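Uncharacterized protein (Pseudomonas aeruginosa PAO1, PDB 4R1D) is Tle4, a calcium-binding alpha/beta hydrolase that probably acts as a lipase effector of the H2 type VI secretion system and is bound by Tli4. Local coordinates at residues R223-E227 with G270-V274. Residues are numbered along the deposited sequence; the frame is centred on the assembly and turned at random.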
loop_
_atom_site.group_PDB
_atom_site.type_symbol
_atom_site.label_atom_id
_atom_site.label_comp_id
_atom_site.label_asym_id
_atom_site.label_seq_id
_atom_site.Cartn_x
_atom_site.Cartn_y
_atom_site.Cartn_z
ATOM N N ARG A 223 13.124 10.641 -2.699
ATOM C CA ARG A 223 14.402 11.270 -3.014
ATOM C C ARG A 223 14.800 10.908 -4.443
ATOM O O ARG A 223 15.098 11.785 -5.264
ATOM C CB ARG A 223 15.491 10.820 -2.031
ATOM C CG ARG A 223 16.847 11.500 -2.262
ATOM C CD ARG A 223 17.988 10.504 -2.415
ATOM N NE ARG A 223 19.145 11.123 -3.065
ATOM C CZ ARG A 223 19.512 10.891 -4.326
ATOM N NH1 ARG A 223 18.833 10.031 -5.076
ATOM N NH2 ARG A 223 20.574 11.504 -4.836
ATOM N N ASP A 224 14.781 9.617 -4.762
ATOM C CA ASP A 224 15.202 9.201 -6.100
ATOM C C ASP A 224 14.326 9.831 -7.186
ATOM O O ASP A 224 14.825 10.238 -8.239
ATOM C CB ASP A 224 15.211 7.675 -6.238
ATOM C CG ASP A 224 16.294 7.010 -5.395
ATOM O OD1 ASP A 224 17.223 7.704 -4.915
ATOM O OD2 ASP A 224 16.216 5.777 -5.214
ATOM N N TYR A 225 13.021 9.913 -6.918
ATOM C CA TYR A 225 12.075 10.484 -7.861
ATOM C C TYR A 225 12.440 11.939 -8.132
ATOM O O TYR A 225 12.521 12.363 -9.286
ATOM C CB TYR A 225 10.642 10.378 -7.306
ATOM C CG TYR A 225 9.597 11.086 -8.126
ATOM C CD1 TYR A 225 9.372 10.740 -9.449
ATOM C CD2 TYR A 225 8.820 12.099 -7.571
ATOM C CE1 TYR A 225 8.411 11.379 -10.199
ATOM C CE2 TYR A 225 7.857 12.740 -8.311
ATOM C CZ TYR A 225 7.653 12.389 -9.618
ATOM O OH TYR A 225 6.686 13.016 -10.362
ATOM N N ILE A 226 12.673 12.705 -7.072
ATOM C CA ILE A 226 13.027 14.114 -7.243
ATOM C C ILE A 226 14.363 14.259 -7.981
ATOM O O ILE A 226 14.464 15.009 -8.943
ATOM C CB ILE A 226 13.108 14.844 -5.888
ATOM C CG1 ILE A 226 11.743 14.851 -5.195
ATOM C CG2 ILE A 226 13.618 16.269 -6.061
ATOM C CD1 ILE A 226 11.833 15.174 -3.716
ATOM N N GLU A 227 15.380 13.531 -7.532
ATOM C CA GLU A 227 16.734 13.701 -8.064
ATOM C C GLU A 227 16.913 13.123 -9.468
ATOM O O GLU A 227 17.721 13.628 -10.258
ATOM C CB GLU A 227 17.774 13.094 -7.111
ATOM C CG GLU A 227 17.790 13.713 -5.710
ATOM C CD GLU A 227 18.195 15.181 -5.712
ATOM O OE1 GLU A 227 19.113 15.541 -6.481
ATOM O OE2 GLU A 227 17.598 15.975 -4.946
ATOM N N GLY A 270 20.175 14.046 5.295
ATOM C CA GLY A 270 20.496 15.402 4.902
ATOM C C GLY A 270 19.853 15.649 3.558
ATOM O O GLY A 270 20.325 15.155 2.533
ATOM N N TYR A 271 18.748 16.379 3.547
ATOM C CA TYR A 271 18.085 16.652 2.281
ATOM C C TYR A 271 17.628 18.092 2.239
ATOM O O TYR A 271 16.439 18.395 2.353
ATOM C CB TYR A 271 16.923 15.689 2.042
ATOM C CG TYR A 271 16.536 15.591 0.594
ATOM C CD1 TYR A 271 17.459 15.175 -0.365
ATOM C CD2 TYR A 271 15.260 15.926 0.172
ATOM C CE1 TYR A 271 17.113 15.094 -1.694
ATOM C CE2 TYR A 271 14.902 15.841 -1.154
ATOM C CZ TYR A 271 15.833 15.424 -2.082
ATOM O OH TYR A 271 15.482 15.343 -3.403
ATOM N N GLU A 272 18.608 18.971 2.070
ATOM C CA GLU A 272 18.405 20.408 2.024
ATOM C C GLU A 272 17.687 20.831 0.746
ATOM O O GLU A 272 17.290 21.979 0.601
ATOM C CB GLU A 272 19.765 21.114 2.113
ATOM C CG GLU A 272 20.562 20.799 3.383
ATOM C CD GLU A 272 21.075 19.362 3.455
ATOM O OE1 GLU A 272 21.270 18.718 2.397
ATOM O OE2 GLU A 272 21.293 18.878 4.589
ATOM N N ARG A 273 17.542 19.891 -0.188
ATOM C CA ARG A 273 16.798 20.134 -1.426
ATOM C C ARG A 273 15.393 20.666 -1.127
ATOM O O ARG A 273 14.809 21.412 -1.918
ATOM C CB ARG A 273 16.692 18.837 -2.239
ATOM C CG ARG A 273 15.932 18.969 -3.531
ATOM C CD ARG A 273 16.780 19.690 -4.569
ATOM N NE ARG A 273 17.799 18.823 -5.163
ATOM C CZ ARG A 273 18.798 19.286 -5.906
ATOM N NH1 ARG A 273 18.900 20.595 -6.104
ATOM N NH2 ARG A 273 19.683 18.457 -6.448
ATOM N N VAL A 274 14.845 20.267 0.015
ATOM C CA VAL A 274 13.491 20.678 0.387
ATOM C C VAL A 274 13.498 22.033 1.091
ATOM O O VAL A 274 14.129 22.210 2.137
ATOM C CB VAL A 274 12.761 19.590 1.232
ATOM C CG1 VAL A 274 11.438 20.123 1.781
ATOM C CG2 VAL A 274 12.539 18.319 0.389
#
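Glu227 reaches from the helix to two residues of the loop, Tyr271 and Arg273, and its carboxylate takes all three hydrogen bonds that join the segments. Arg273 grips it side-on: NE gives a nearly straight bond to Glu227 OE2 at 2.9 Å, and Arg273 NH2 bonds to Glu227 OE1 at 3.0 Å. Both bonds use syn lone pairs, with carboxylate and guanidinium nearly coplanar, 17° apart. The anti lone pair of Glu227 OE2 is left for the Tyr271 hydroxyl, which donates to it at 2.7 Å; that oxygen thus has two donors, and the phenol ring stands almost perpendicular to the carboxylate, at 86°. A bend at chi2 (-64°) swings the acid across to the loop.

Carbon atoms also touch the phenol. Ile226 sets CG2 3.4 Å from Tyr271 OH and CD1 at the ring edge, while Arg223 CG comes obliquely to Tyr271 CE1, 3.6 Å away. Beyond that, the Arg223 guanidinium lies with one face over Glu227 CG and its NH1 bonded to Asp224 OD1. Arg273 CB packs on a face of the tyrosine ring, and Arg273 NH1 is satisfied by the carbonyls of Met248 and Met245.

The contact ties helix 215-238 to the type I turn from Tyr271 to Val274, in the loop that runs from helix 258-267 into strand 274-280 of the parallel sheet; Leu265 of helix 258-267 touches both Arg223 and Tyr271.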